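Local coordinates for pheromone cOB1/lipoprotein, YaeC family (Enterococcus faecalis, PDB 4EF1) that probably binds methionine as the lipid-tethered substrate-binding protein of a methionine uptake system, and holds selenomethionine in this crystal, its precursor also yielding the sex pheromone cOB1, at residues T39-L43 / N176-A180; A80-P85 / A240-V244. All coordinates share one frame; numbering follows the deposited sequence. Where two conformers were deposited one is given.

Interaction 1. Residues T39-L43 / N176-A180; sequences TDYVL and NSNFA. With MSE (selenomethionine), chain C.
The ring of Tyr41 meets the bound selenomethionine on one face and the 176-180 segment at its hydroxyl end. Methyl CE of the ligand sits 3.3 Å above that ring, over its centre, so that the terminal methyl caps the ring face in a CH-pi type of approach. At the ring edge, in its plane, lies OD1 of Asn178. Phe179 adds a second aromatic, slid so far that the two rings barely overlap: their centroids are 5.2 Å apart and the planes 28° from parallel, with Phe179 CE2 3.4 Å from Tyr41 CZ. One face of the Phe179 ring is covered by ND2 of Asn178, and its edge meets the carbonyl O of Thr39, 3.6 Å from CE1.

The polar link is the phenol. Tyr41 OH donates to Asn178 OD1 at 2.6 Å, in the carbonyl plane and on a lone pair, which fixes where the ring end lies. The same OD1 takes a weak bond from the ligand amino N, so one amide oxygen serves both protein and ligand. With CG placed between its backbone N and carbonyl carbon (chi1 73°), Asn178 puts that oxygen within reach of both the phenol and the amine. Asn176, its amide turned steeply from the Tyr41 ring, sends ND2 to the ligand carboxylate OXT at 2.9 Å in a nearly straight bond (165°), and Asp113 accepts from the same ND2. Tyr41, Asn176 and Asn178 thus form part of the selenomethionine pocket seen in this structure.

The loop between strand 31-37 and helix 43-50 lies here against the start of helix 177-182, which follows strand 172-175.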
loop_
_atom_site.group_PDB
_atom_site.type_symbol
_atom_site.label_atom_id
_atom_site.label_comp_id
_atom_site.label_asym_id
_atom_site.label_seq_id
_atom_site.Cartn_x
_atom_site.Cartn_y
_atom_site.Cartn_z
ATOM N N THR A 39 -10.465 -3.377 -7.296
ATOM C CA THR A 39 -9.217 -3.501 -8.050
ATOM C C THR A 39 -8.451 -2.173 -8.188
ATOM O O THR A 39 -7.399 -2.158 -8.803
ATOM C CB THR A 39 -9.550 -4.050 -9.461
ATOM O OG1 THR A 39 -10.419 -3.142 -10.141
ATOM C CG2 THR A 39 -10.257 -5.408 -9.362
ATOM N N ASP A 40 -8.969 -1.100 -7.567
ATOM C CA ASP A 40 -8.344 0.222 -7.693
ATOM C C ASP A 40 -8.239 0.922 -6.353
ATOM O O ASP A 40 -8.538 0.337 -5.303
ATOM C CB ASP A 40 -9.177 1.071 -8.657
ATOM C CG ASP A 40 -10.464 1.515 -8.031
ATOM O OD1 ASP A 40 -11.144 0.662 -7.429
ATOM O OD2 ASP A 40 -10.736 2.705 -8.060
ATOM N N TYR A 41 -7.787 2.187 -6.373
ATOM C CA TYR A 41 -7.578 2.938 -5.152
ATOM C C TYR A 41 -8.539 4.124 -4.979
ATOM O O TYR A 41 -8.411 4.866 -4.021
ATOM C CB TYR A 41 -6.107 3.445 -5.046
ATOM C CG TYR A 41 -4.965 2.453 -4.827
ATOM C CD1 TYR A 41 -5.190 1.126 -4.476
ATOM C CD2 TYR A 41 -3.625 2.883 -4.954
ATOM C CE1 TYR A 41 -4.136 0.255 -4.268
ATOM C CE2 TYR A 41 -2.588 2.011 -4.736
ATOM C CZ TYR A 41 -2.846 0.702 -4.406
ATOM O OH TYR A 41 -1.813 -0.179 -4.177
ATOM N N VAL A 42 -9.536 4.245 -5.856
ATOM C CA VAL A 42 -10.520 5.297 -5.823
ATOM C C VAL A 42 -11.853 4.749 -5.307
ATOM O O VAL A 42 -12.378 5.249 -4.326
ATOM C CB VAL A 42 -10.668 5.947 -7.224
ATOM C CG1 VAL A 42 -11.823 6.928 -7.267
ATOM C CG2 VAL A 42 -9.338 6.637 -7.630
ATOM N N LEU A 43 -12.361 3.698 -5.946
ATOM C CA LEU A 43 -13.688 3.158 -5.650
ATOM C C LEU A 43 -13.944 2.721 -4.195
ATOM O O LEU A 43 -15.052 2.944 -3.710
ATOM C CB LEU A 43 -14.100 2.059 -6.638
ATOM C CG LEU A 43 -14.418 2.520 -8.093
ATOM C CD1 LEU A 43 -14.828 1.301 -8.924
ATOM C CD2 LEU A 43 -15.525 3.584 -8.198
ATOM N N ASN A 176 3.057 -1.371 -6.129
ATOM C CA ASN A 176 2.577 -1.559 -4.754
ATOM C C ASN A 176 2.455 -3.079 -4.524
ATOM O O ASN A 176 2.015 -3.827 -5.399
ATOM C CB ASN A 176 1.213 -0.876 -4.488
ATOM C CG ASN A 176 1.236 0.618 -4.703
ATOM O OD1 ASN A 176 0.988 1.087 -5.823
ATOM N ND2 ASN A 176 1.445 1.379 -3.629
ATOM N N SER A 177 2.853 -3.535 -3.353
ATOM C CA SER A 177 2.935 -4.986 -3.067
ATOM C C SER A 177 1.637 -5.746 -3.204
ATOM O O SER A 177 1.672 -6.907 -3.586
ATOM C CB SER A 177 3.554 -5.242 -1.710
ATOM O OG SER A 177 4.861 -4.726 -1.669
ATOM N N ASN A 178 0.506 -5.093 -2.927
ATOM C CA ASN A 178 -0.802 -5.744 -3.086
ATOM C C ASN A 178 -0.984 -6.232 -4.517
ATOM O O ASN A 178 -1.359 -7.383 -4.756
ATOM C CB ASN A 178 -1.969 -4.851 -2.595
ATOM C CG ASN A 178 -2.276 -3.695 -3.493
ATOM O OD1 ASN A 178 -1.591 -2.681 -3.460
ATOM N ND2 ASN A 178 -3.323 -3.848 -4.334
ATOM N N PHE A 179 -0.611 -5.384 -5.468
ATOM C CA PHE A 179 -0.682 -5.750 -6.885
ATOM C C PHE A 179 0.416 -6.761 -7.276
ATOM O O PHE A 179 0.152 -7.724 -8.020
ATOM C CB PHE A 179 -0.622 -4.505 -7.775
ATOM C CG PHE A 179 -1.755 -3.557 -7.585
ATOM C CD1 PHE A 179 -3.058 -3.971 -7.754
ATOM C CD2 PHE A 179 -1.519 -2.221 -7.273
ATOM C CE1 PHE A 179 -4.109 -3.074 -7.580
ATOM C CE2 PHE A 179 -2.558 -1.338 -7.108
ATOM C CZ PHE A 179 -3.847 -1.756 -7.265
ATOM N N ALA A 180 1.629 -6.551 -6.778
ATOM C CA ALA A 180 2.765 -7.404 -7.112
ATOM C C ALA A 180 2.523 -8.828 -6.640
ATOM O O ALA A 180 2.661 -9.800 -7.409
ATOM C CB ALA A 180 4.061 -6.841 -6.516
HETATM N N MSE C 301 -1.406 -1.658 -0.325
HETATM C CA MSE C 301 -0.749 -0.387 -0.831
HETATM C C MSE C 301 0.631 -0.145 -0.214
HETATM O O MSE C 301 0.800 -0.318 1.002
HETATM O OXT MSE C 301 1.574 0.306 -0.919
HETATM C CB MSE C 301 -1.646 0.835 -0.643
HETATM C CG MSE C 301 -1.133 2.132 -1.279
HETATM SE SE MSE C 301 -2.203 3.633 -0.729
HETATM C CE MSE C 301 -3.905 3.206 -1.669
#

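Interaction 2. Residues A80-P85 / A240-V244; sequences AIHLEP and AIVPV. With MSE (selenomethionine), chain C.
Leu83 and Val242 pair across two antiparallel strands, where the short strand 242-243 joins the end of strand 75-83 as an outermost strand of the six-stranded mixed sheet. Leu83 N donates to Val242 O at 2.7 Å, and Val242 N returns a bond to Leu83 O. Beyond the non-hydrogen-bonded pair of His82 and Pro243, Val244 N reaches Ile81 O at 3.0 Å in an almost linear bond (177°).

Leu83 and Val242 share one face of the sheet, His82 and Pro243 the other. Leu83 CG also packs on Val244 CG1, tight at 3.5 Å, where the two side chains cross at about a right angle. Ile241 lies beside His82, pointing the same way, its CG2 3.5 Å from His82 CD2.

On its other side strand 75-83 pairs with strand 203-208, where Ile81 and His82 both face Asn203 in a classic beta bulge. The sheet is part of the two-lobed fold of periplasmic binding proteins, and just past the strand end Glu84 enters the ligand pocket. His82 NE2 donates to Glu84 OE2 at 2.9 Å, the oxygen lying in the imidazole plane and met on its anti side, while Tyr57 holds ND1. The histidine thus positions the carboxylate. Glu84, its chain extended beyond CG (chi2 -178°), can then present OE1 to the selenomethionine amino N at 2.8 Å, a charge-matched pairing if the amine is protonated. Past the paired strands, a water donates to both Pro85 O and Ala240 O, bridging the diverging chains.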
loop_
_atom_site.group_PDB
_atom_site.type_symbol
_atom_site.label_atom_id
_atom_site.label_comp_id
_atom_site.label_asym_id
_atom_site.label_seq_id
_atom_site.Cartn_x
_atom_site.Cartn_y
_atom_site.Cartn_z
ATOM N N ALA A 80 -3.994 1.117 12.107
ATOM C CA ALA A 80 -3.071 0.466 11.172
ATOM C C ALA A 80 -3.067 -1.039 11.446
ATOM O O ALA A 80 -3.031 -1.476 12.621
ATOM C CB ALA A 80 -1.675 1.002 11.356
ATOM N N ILE A 81 -2.994 -1.807 10.378
ATOM C CA ILE A 81 -2.992 -3.271 10.452
ATOM C C ILE A 81 -1.691 -3.916 9.948
ATOM O O ILE A 81 -1.180 -4.846 10.552
ATOM C CB ILE A 81 -4.155 -3.834 9.684
ATOM C CG1 ILE A 81 -5.473 -3.228 10.129
ATOM C CG2 ILE A 81 -4.198 -5.361 9.819
ATOM C CD1 ILE A 81 -5.834 -3.347 11.598
ATOM N N HIS A 82 -1.139 -3.410 8.856
ATOM C CA HIS A 82 0.073 -3.986 8.253
ATOM C C HIS A 82 0.807 -3.066 7.316
ATOM O O HIS A 82 0.230 -2.151 6.787
ATOM C CB HIS A 82 -0.275 -5.264 7.496
ATOM C CG HIS A 82 -0.914 -5.036 6.138
ATOM N ND1 HIS A 82 -2.240 -5.040 5.952
ATOM C CD2 HIS A 82 -0.345 -4.866 4.887
ATOM C CE1 HIS A 82 -2.514 -4.884 4.678
ATOM N NE2 HIS A 82 -1.345 -4.750 4.010
ATOM N N LEU A 83 2.077 -3.408 7.047
ATOM C CA LEU A 83 2.982 -2.693 6.119
ATOM C C LEU A 83 3.249 -3.571 4.890
ATOM O O LEU A 83 3.281 -4.840 4.973
ATOM C CB LEU A 83 4.350 -2.450 6.788
ATOM C CG LEU A 83 4.444 -1.944 8.219
ATOM C CD1 LEU A 83 5.887 -1.723 8.673
ATOM C CD2 LEU A 83 3.621 -0.670 8.363
ATOM N N GLU A 84 3.473 -2.904 3.756
ATOM C CA GLU A 84 3.853 -3.557 2.502
ATOM C C GLU A 84 5.095 -2.833 1.923
ATOM O O GLU A 84 4.941 -1.943 1.063
ATOM C CB GLU A 84 2.715 -3.412 1.489
ATOM C CG GLU A 84 1.483 -4.161 1.847
ATOM C CD GLU A 84 0.389 -4.037 0.796
ATOM O OE1 GLU A 84 0.609 -3.544 -0.377
ATOM O OE2 GLU A 84 -0.713 -4.447 1.186
ATOM N N PRO A 85 6.299 -3.202 2.399
ATOM C CA PRO A 85 7.535 -2.614 1.871
ATOM C C PRO A 85 7.504 -2.708 0.359
ATOM O O PRO A 85 7.338 -3.811 -0.198
ATOM C CB PRO A 85 8.638 -3.494 2.487
ATOM C CG PRO A 85 8.016 -4.060 3.712
ATOM C CD PRO A 85 6.587 -4.287 3.344
ATOM N N ALA A 240 6.627 -10.550 3.208
ATOM C CA ALA A 240 6.344 -9.412 2.330
ATOM C C ALA A 240 5.239 -8.508 2.893
ATOM O O ALA A 240 5.200 -7.301 2.615
ATOM C CB ALA A 240 6.007 -9.896 0.926
ATOM N N ILE A 241 4.352 -9.101 3.704
ATOM C CA ILE A 241 3.257 -8.370 4.369
ATOM C C ILE A 241 3.618 -8.397 5.857
ATOM O O ILE A 241 3.774 -9.463 6.441
ATOM C CB ILE A 241 1.875 -9.014 4.086
ATOM C CG1 ILE A 241 1.642 -9.233 2.554
ATOM C CG2 ILE A 241 0.752 -8.172 4.710
ATOM C CD1 ILE A 241 1.678 -8.011 1.648
ATOM N N VAL A 242 3.766 -7.222 6.461
ATOM C CA VAL A 242 4.369 -7.127 7.815
ATOM C C VAL A 242 3.300 -6.586 8.775
ATOM O O VAL A 242 2.938 -5.395 8.701
ATOM C CB VAL A 242 5.596 -6.172 7.843
ATOM C CG1 VAL A 242 6.144 -6.044 9.265
ATOM C CG2 VAL A 242 6.679 -6.582 6.829
ATOM N N PRO A 243 2.759 -7.452 9.630
ATOM C CA PRO A 243 1.756 -6.996 10.599
ATOM C C PRO A 243 2.327 -5.933 11.527
ATOM O O PRO A 243 3.533 -6.007 11.896
ATOM C CB PRO A 243 1.417 -8.275 11.379
ATOM C CG PRO A 243 1.805 -9.399 10.483
ATOM C CD PRO A 243 3.023 -8.904 9.762
ATOM N N VAL A 244 1.497 -4.949 11.875
ATOM C CA VAL A 244 1.824 -3.956 12.913
ATOM C C VAL A 244 0.785 -3.960 14.027
ATOM O O VAL A 244 -0.351 -4.357 13.833
ATOM C CB VAL A 244 1.982 -2.527 12.376
ATOM C CG1 VAL A 244 3.137 -2.486 11.402
ATOM C CG2 VAL A 244 0.690 -2.003 11.737
HETATM N N MSE C 301 -1.406 -1.658 -0.325
HETATM C CA MSE C 301 -0.749 -0.387 -0.831
HETATM C C MSE C 301 0.631 -0.145 -0.214
HETATM O O MSE C 301 0.800 -0.318 1.002
HETATM O OXT MSE C 301 1.574 0.306 -0.919
HETATM C CB MSE C 301 -1.646 0.835 -0.643
HETATM C CG MSE C 301 -1.133 2.132 -1.279
HETATM SE SE MSE C 301 -2.203 3.633 -0.729
HETATM C CE MSE C 301 -3.905 3.206 -1.669
HETATM O O HOH W 1 6.378 -6.246 0.328
#

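How the interactions relate
Interaction 1 is a buried meeting of a loop with the start of a helix, and interaction 2 a partly buried pairing at the margin of the six-stranded sheet. Chemistry follows place: side-chain amides, a phenol and two aromatic rings do the work in the first, whereas backbone bonds and aliphatic packing do it in the second. No strand or helix is common to both, yet 176-180 touches 80-85 directly, with Asn178 N making a weak bond to Glu84 OE1 and Ser177 OG another to Pro85 O. They also share the ligand: interaction 1 supplies groups for its methyl, carboxylate and amine, interaction 2 a carboxylate for the amine.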